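Flavoredoxin (Desulfovibrio vulgaris str. 'Miyazaki F', PDB 2D5M) binds flavin mononucleotide and probably carries electrons as a small flavoprotein. Local coordinates at residues 26-31 / 89-94; 120-125 / 132-137. All blocks are in the same frame, centred on the assembly; numbering follows the deposited sequence. Where two conformers were deposited one is given.

Contact 1: residues 26-31 / 89-94; sequences SRPNIM and NEDKFA. With FMN (flavin mononucleotide), chain E.
Part of the phosphate end of the FMN pocket lies where Asn29, near the start of strand 28-41, meets Lys92 in the first turn of helix 92-96. Asn29 CG stands opposite its backbone N (chi1 -163°), which carries the amide round to the phosphate and Lys92: ND2 donates to FMN O3P at 2.8 Å in an almost straight bond (175°). Extended beyond CG, the lysine chain passes Asn29 OD1, its CE 3.2 Å from that oxygen, and delivers NZ to Ile30 O at 2.7 Å, slightly out of the carbonyl plane. FMN O3P, Tyr85 O and Ala82 O also accept from NZ; the acceptors outnumber its three N-H groups, so some must be shared. At the backbone of Lys92, a water bridges its N to Pro28 O and Asn29 OD1. Asp91 caps the helix, its OD1 taking Ala94 N at 3.0 Å from above the carboxylate plane. The Phe93 ring packs on Pro28 and Ile30, with CE2 3.8 Å from Pro28 CB and CZ 3.8 Å from Ile30 CG2, while Asn29 N lies at its edge. With carbonyls fixing the ammonium and a neutral amide beside it, the site suits an anionic phosphate, whose charge the lysine would partly offset.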
loop_
_atom_site.group_PDB
_atom_site.type_symbol
_atom_site.label_atom_id
_atom_site.label_comp_id
_atom_site.label_asym_id
_atom_site.label_seq_id
_atom_site.Cartn_x
_atom_site.Cartn_y
_atom_site.Cartn_z
ATOM N N SER A 26 -0.702 -26.750 -13.632
ATOM C CA SER A 26 -1.934 -26.405 -12.920
ATOM C C SER A 26 -1.789 -26.592 -11.440
ATOM O O SER A 26 -2.777 -26.699 -10.681
ATOM C CB SER A 26 -3.142 -27.189 -13.471
ATOM O OG SER A 26 -3.393 -26.819 -14.812
ATOM N N ARG A 27 -0.553 -26.606 -10.922
ATOM C CA ARG A 27 -0.336 -26.621 -9.483
ATOM C C ARG A 27 -0.610 -25.233 -8.915
ATOM O O ARG A 27 -0.047 -24.248 -9.411
ATOM C CB ARG A 27 1.119 -27.038 -9.166
ATOM C CG ARG A 27 1.507 -28.370 -9.736
ATOM C CD ARG A 27 2.966 -28.724 -9.651
ATOM N NE ARG A 27 3.555 -28.546 -8.339
ATOM C CZ ARG A 27 4.418 -27.615 -7.904
ATOM N NH1 ARG A 27 4.900 -26.660 -8.672
ATOM N NH2 ARG A 27 4.843 -27.651 -6.635
ATOM N N PRO A 28 -1.454 -25.103 -7.904
ATOM C CA PRO A 28 -1.768 -23.807 -7.340
ATOM C C PRO A 28 -0.691 -23.320 -6.392
ATOM O O PRO A 28 -0.079 -24.103 -5.667
ATOM C CB PRO A 28 -3.089 -24.055 -6.603
ATOM C CG PRO A 28 -2.936 -25.449 -6.106
ATOM C CD PRO A 28 -2.238 -26.198 -7.217
ATOM N N ASN A 29 -0.486 -22.004 -6.357
ATOM C CA ASN A 29 0.529 -21.397 -5.508
ATOM C C ASN A 29 0.030 -20.066 -4.937
ATOM O O ASN A 29 -0.887 -19.460 -5.477
ATOM C CB ASN A 29 1.790 -21.135 -6.312
ATOM C CG ASN A 29 3.030 -20.896 -5.457
ATOM O OD1 ASN A 29 3.111 -21.370 -4.312
ATOM N ND2 ASN A 29 4.007 -20.199 -6.029
ATOM N N ILE A 30 0.664 -19.675 -3.837
ATOM C CA ILE A 30 0.505 -18.379 -3.240
ATOM C C ILE A 30 1.870 -17.933 -2.749
ATOM O O ILE A 30 2.638 -18.754 -2.227
ATOM C CB ILE A 30 -0.478 -18.367 -2.039
ATOM C CG1 ILE A 30 -0.397 -19.652 -1.196
ATOM C CG2 ILE A 30 -1.892 -18.047 -2.518
ATOM C CD1 ILE A 30 -1.189 -19.656 0.108
ATOM N N MET A 31 2.143 -16.629 -2.881
ATOM C CA MET A 31 3.313 -15.984 -2.286
ATOM C C MET A 31 2.870 -14.713 -1.616
ATOM O O MET A 31 1.823 -14.163 -1.938
ATOM C CB MET A 31 4.439 -15.744 -3.289
ATOM C CG MET A 31 4.039 -14.886 -4.476
ATOM S SD MET A 31 4.039 -13.117 -4.162
ATOM C CE MET A 31 5.787 -12.721 -4.177
ATOM N N ASN A 89 8.746 -26.486 -5.872
ATOM C CA ASN A 89 8.690 -27.916 -5.635
ATOM C C ASN A 89 7.879 -28.258 -4.388
ATOM O O ASN A 89 8.145 -29.231 -3.727
ATOM C CB ASN A 89 10.077 -28.532 -5.597
ATOM C CG ASN A 89 10.666 -28.680 -7.010
ATOM O OD1 ASN A 89 10.212 -29.499 -7.820
ATOM N ND2 ASN A 89 11.680 -27.908 -7.290
ATOM N N GLU A 90 6.861 -27.450 -4.083
ATOM C CA GLU A 90 5.994 -27.649 -2.933
ATOM C C GLU A 90 4.613 -27.082 -3.242
ATOM O O GLU A 90 4.531 -25.963 -3.764
ATOM C CB GLU A 90 6.550 -26.917 -1.718
ATOM C CG GLU A 90 5.622 -27.017 -0.521
ATOM C CD GLU A 90 6.132 -26.368 0.746
ATOM O OE1 GLU A 90 7.330 -26.191 0.978
ATOM O OE2 GLU A 90 5.238 -26.112 1.599
ATOM N N ASP A 91 3.582 -27.824 -2.895
ATOM C CA ASP A 91 2.203 -27.318 -2.925
ATOM C C ASP A 91 1.928 -26.739 -1.541
ATOM O O ASP A 91 1.671 -27.452 -0.578
ATOM C CB ASP A 91 1.236 -28.455 -3.282
ATOM C CG ASP A 91 -0.203 -27.987 -3.358
ATOM O OD1 ASP A 91 -0.557 -26.976 -2.715
ATOM O OD2 ASP A 91 -0.996 -28.664 -4.076
ATOM N N LYS A 92 1.953 -25.409 -1.476
ATOM C CA LYS A 92 1.743 -24.716 -0.223
ATOM C C LYS A 92 0.324 -24.818 0.277
ATOM O O LYS A 92 0.078 -24.725 1.483
ATOM C CB LYS A 92 2.122 -23.239 -0.352
ATOM C CG LYS A 92 3.533 -22.944 -0.690
ATOM C CD LYS A 92 3.794 -21.437 -0.757
ATOM C CE LYS A 92 4.922 -21.154 -1.695
ATOM N NZ LYS A 92 5.180 -19.725 -1.914
ATOM N N PHE A 93 -0.653 -24.978 -0.640
ATOM C CA PHE A 93 -2.029 -25.185 -0.182
ATOM C C PHE A 93 -2.127 -26.490 0.600
ATOM O O PHE A 93 -2.790 -26.563 1.649
ATOM C CB PHE A 93 -3.004 -25.193 -1.357
ATOM C CG PHE A 93 -3.278 -23.810 -1.928
ATOM C CD1 PHE A 93 -4.358 -23.081 -1.445
ATOM C CD2 PHE A 93 -2.487 -23.269 -2.922
ATOM C CE1 PHE A 93 -4.651 -21.834 -1.953
ATOM C CE2 PHE A 93 -2.794 -21.994 -3.427
ATOM C CZ PHE A 93 -3.885 -21.309 -2.961
ATOM N N ALA A 94 -1.468 -27.553 0.109
ATOM C CA ALA A 94 -1.424 -28.792 0.818
ATOM C C ALA A 94 -0.711 -28.638 2.133
ATOM O O ALA A 94 -1.142 -29.120 3.166
ATOM C CB ALA A 94 -0.719 -29.902 -0.014
HETATM N N1 FMN E . 8.680 -11.048 -2.734
HETATM C C2 FMN E . 8.495 -10.276 -3.850
HETATM O O2 FMN E . 9.027 -10.579 -4.927
HETATM N N3 FMN E . 7.725 -9.120 -3.742
HETATM C C4 FMN E . 7.147 -8.654 -2.583
HETATM O O4 FMN E . 6.477 -7.599 -2.585
HETATM C C4A FMN E . 7.383 -9.427 -1.413
HETATM N N5 FMN E . 6.894 -8.997 -0.226
HETATM C C5A FMN E . 7.015 -9.873 0.824
HETATM C C6 FMN E . 6.486 -9.464 2.081
HETATM C C7 FMN E . 6.507 -10.274 3.205
HETATM C C7M FMN E . 5.987 -9.811 4.546
HETATM C C8 FMN E . 7.064 -11.598 3.053
HETATM C C8M FMN E . 7.019 -12.547 4.240
HETATM C C9 FMN E . 7.648 -11.979 1.857
HETATM C C9A FMN E . 7.630 -11.155 0.744
HETATM N N10 FMN E . 8.235 -11.479 -0.489
HETATM C C10 FMN E . 8.072 -10.662 -1.581
HETATM C "C1'" FMN E . 8.986 -12.758 -0.630
HETATM C "C2'" FMN E . 8.182 -13.841 -1.346
HETATM O "O2'" FMN E . 6.860 -13.986 -0.813
HETATM C "C3'" FMN E . 8.918 -15.175 -1.183
HETATM O "O3'" FMN E . 10.137 -15.074 -1.957
HETATM C "C4'" FMN E . 8.115 -16.394 -1.610
HETATM O "O4'" FMN E . 8.812 -17.544 -1.055
HETATM C "C5'" FMN E . 7.989 -16.557 -3.084
HETATM O "O5'" FMN E . 7.219 -17.777 -3.332
HETATM P P FMN E . 7.196 -18.470 -4.786
HETATM O O1P FMN E . 8.642 -18.818 -5.169
HETATM O O2P FMN E . 6.584 -17.540 -5.805
HETATM O O3P FMN E . 6.353 -19.698 -4.491
HETATM O O HOH W 1 2.026 -23.904 -3.862
#

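Contact 2: residues 120-125 / 132-137; sequences LKLIHQ and TQFIGE
Leu120 opens this pairing of hairpin strands 116-126 and 133-144 by sending CD2 to within 3.6 Å of Gly136 O, while its CA-H points at Glu137 O; its CB occupies the place a side chain at Gly136 would need. Next, Lys121 forms an antiparallel hydrogen-bonded pair with Glu137: Lys121 N gives to Glu137 O at 3.0 Å, in the carbonyl plane, and Glu137 N returns a bond to Lys121 O. The two side chains run alongside each other in the same direction, both with CG anti to the backbone N (chi1 174° and 178°), and finish in a weak salt bridge from Lys121 NZ to Glu137 OE1 at 3.3 Å. Leu122 faces Gly136 across a non-hydrogen-bonded pair and slants its CD1 to Phe134 CD2 at 3.7 Å. Then the register slips. Two residues, Ile123 and His124, stand opposite the single Ile135, a classic beta bulge, and Ile135 O takes a nearly straight bond from Ile123 N (2.8 Å, 175°) and a weak one from His124 N. Ile135 N closes the bulge on His124 O at 2.9 Å. The Ile135 side chain slants across His124, its CG1 3.7 Å from His124 CB, with CB and CG2 at the imidazole edge. It also packs on His131 of the second subunit and lies about 4 Å from a bound zinc ion. Gln125 ends the segment beside Phe134, the two side chains running the same way; Tyr57 and Ile60 of helix 55-63 also meet that ring. One carbonyl thus serves two successive amides, absorbing the extra residue, though His124 N is held only weakly.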
loop_
_atom_site.group_PDB
_atom_site.type_symbol
_atom_site.label_atom_id
_atom_site.label_comp_id
_atom_site.label_asym_id
_atom_site.label_seq_id
_atom_site.Cartn_x
_atom_site.Cartn_y
_atom_site.Cartn_z
ATOM N N LEU A 120 -7.429 -10.909 -10.939
ATOM C CA LEU A 120 -6.744 -9.956 -11.815
ATOM C C LEU A 120 -6.261 -10.602 -13.116
ATOM O O LEU A 120 -5.769 -11.719 -13.181
ATOM C CB LEU A 120 -5.545 -9.298 -11.113
ATOM C CG LEU A 120 -5.910 -8.591 -9.803
ATOM C CD1 LEU A 120 -5.586 -9.461 -8.575
ATOM C CD2 LEU A 120 -5.229 -7.227 -9.667
ATOM N N LYS A 121 -6.404 -9.795 -14.185
ATOM C CA LYS A 121 -5.871 -10.083 -15.512
ATOM C C LYS A 121 -4.621 -9.279 -15.717
ATOM O O LYS A 121 -4.632 -8.041 -15.538
ATOM C CB LYS A 121 -6.892 -9.720 -16.587
ATOM C CG LYS A 121 -6.473 -9.809 -18.036
ATOM C CD LYS A 121 -7.527 -9.340 -19.031
ATOM C CE LYS A 121 -7.846 -7.859 -18.910
ATOM N NZ LYS A 121 -8.515 -7.189 -20.036
ATOM N N LEU A 122 -3.499 -9.870 -16.124
ATOM C CA LEU A 122 -2.288 -9.116 -16.369
ATOM C C LEU A 122 -2.486 -8.174 -17.566
ATOM O O LEU A 122 -2.840 -8.647 -18.660
ATOM C CB LEU A 122 -1.141 -10.077 -16.684
ATOM C CG LEU A 122 0.227 -9.413 -16.822
ATOM C CD1 LEU A 122 0.657 -8.745 -15.544
ATOM C CD2 LEU A 122 1.273 -10.434 -17.326
ATOM N N ILE A 123 -2.222 -6.894 -17.380
ATOM C CA ILE A 123 -2.356 -5.901 -18.447
ATOM C C ILE A 123 -1.028 -5.197 -18.749
ATOM O O ILE A 123 -0.891 -4.700 -19.884
ATOM C CB ILE A 123 -3.509 -4.914 -18.206
ATOM C CG1 ILE A 123 -3.384 -4.170 -16.877
ATOM C CG2 ILE A 123 -4.835 -5.633 -18.340
ATOM C CD1 ILE A 123 -4.267 -2.931 -16.824
ATOM N N HIS A 124 -0.067 -5.142 -17.849
ATOM C CA HIS A 124 1.218 -4.553 -18.180
ATOM C C HIS A 124 2.295 -5.280 -17.422
ATOM O O HIS A 124 2.061 -5.725 -16.279
ATOM C CB HIS A 124 1.336 -3.060 -17.824
ATOM C CG HIS A 124 0.271 -2.146 -18.367
ATOM N ND1 HIS A 124 0.202 -1.797 -19.695
ATOM C CD2 HIS A 124 -0.755 -1.491 -17.732
ATOM C CE1 HIS A 124 -0.834 -0.966 -19.859
ATOM N NE2 HIS A 124 -1.426 -0.765 -18.698
ATOM N N GLN A 125 3.476 -5.439 -17.971
ATOM C CA GLN A 125 4.666 -5.948 -17.291
ATOM C C GLN A 125 5.698 -4.876 -17.480
ATOM O O GLN A 125 6.217 -4.663 -18.608
ATOM C CB GLN A 125 5.061 -7.327 -17.807
ATOM C CG GLN A 125 6.252 -7.953 -17.096
ATOM C CD GLN A 125 6.693 -9.303 -17.548
ATOM O OE1 GLN A 125 7.817 -9.667 -17.229
ATOM N NE2 GLN A 125 5.833 -10.054 -18.211
ATOM N N THR A 132 10.719 -3.484 -11.547
ATOM C CA THR A 132 9.890 -4.533 -12.154
ATOM C C THR A 132 8.510 -4.635 -11.516
ATOM O O THR A 132 8.419 -4.784 -10.292
ATOM C CB THR A 132 10.764 -5.839 -11.955
ATOM O OG1 THR A 132 12.030 -5.643 -12.632
ATOM C CG2 THR A 132 10.050 -7.013 -12.468
ATOM N N GLN A 133 7.449 -4.564 -12.279
ATOM C CA GLN A 133 6.124 -4.604 -11.701
ATOM C C GLN A 133 5.174 -5.252 -12.678
ATOM O O GLN A 133 5.185 -4.986 -13.872
ATOM C CB GLN A 133 5.483 -3.241 -11.296
ATOM C CG GLN A 133 6.202 -2.314 -10.373
ATOM C CD GLN A 133 5.465 -0.966 -10.664
ATOM O OE1 GLN A 133 4.671 -0.528 -9.860
ATOM N NE2 GLN A 133 5.761 -0.531 -11.891
ATOM N N PHE A 134 4.308 -6.074 -12.126
ATOM C CA PHE A 134 3.153 -6.579 -12.862
ATOM C C PHE A 134 1.931 -5.718 -12.536
ATOM O O PHE A 134 1.702 -5.438 -11.356
ATOM C CB PHE A 134 2.830 -8.037 -12.492
ATOM C CG PHE A 134 3.837 -9.054 -12.903
ATOM C CD1 PHE A 134 4.496 -9.803 -11.955
ATOM C CD2 PHE A 134 4.106 -9.344 -14.237
ATOM C CE1 PHE A 134 5.369 -10.783 -12.334
ATOM C CE2 PHE A 134 5.022 -10.334 -14.561
ATOM C CZ PHE A 134 5.679 -11.047 -13.630
ATOM N N ILE A 135 1.203 -5.314 -13.542
ATOM C CA ILE A 135 -0.020 -4.526 -13.363
ATOM C C ILE A 135 -1.166 -5.424 -13.727
ATOM O O ILE A 135 -1.281 -5.919 -14.880
ATOM C CB ILE A 135 -0.028 -3.284 -14.246
ATOM C CG1 ILE A 135 1.265 -2.469 -14.142
ATOM C CG2 ILE A 135 -1.261 -2.464 -13.931
ATOM C CD1 ILE A 135 1.550 -2.008 -12.763
ATOM N N GLY A 136 -2.035 -5.695 -12.755
ATOM C CA GLY A 136 -3.232 -6.474 -12.980
ATOM C C GLY A 136 -4.467 -5.608 -12.984
ATOM O O GLY A 136 -4.632 -4.746 -12.136
ATOM N N GLU A 137 -5.326 -5.862 -13.960
ATOM C CA GLU A 137 -6.656 -5.263 -13.994
ATOM C C GLU A 137 -7.548 -6.084 -13.071
ATOM O O GLU A 137 -7.647 -7.297 -13.199
ATOM C CB GLU A 137 -7.236 -5.261 -15.394
ATOM C CG GLU A 137 -8.630 -4.698 -15.460
ATOM C CD GLU A 137 -9.212 -4.538 -16.853
ATOM O OE1 GLU A 137 -8.448 -4.673 -17.848
ATOM O OE2 GLU A 137 -10.450 -4.282 -16.942
#

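Overall arrangement
Following the chain from its N terminus, strand 28-41 begins beside strand 14-22, and contact 1 closes only when helix 92-96 returns to it, after a loop holding strand 44-48, helix 55-63, strand 65-70 and helix 76-82. Contact 2 then closes a short hairpin further on, so the two lie in series and neither encloses nor crosses the other. Their centres are 21 Å apart and their nearest atoms about 8 Å. Both reach the same antiparallel sheet: contact 1 brings a helix to one of its strands, whereas contact 2 pairs two strands within it. Helix 55-63 touches side chains of both, linking the phosphate end of the flavin pocket to the hairpin.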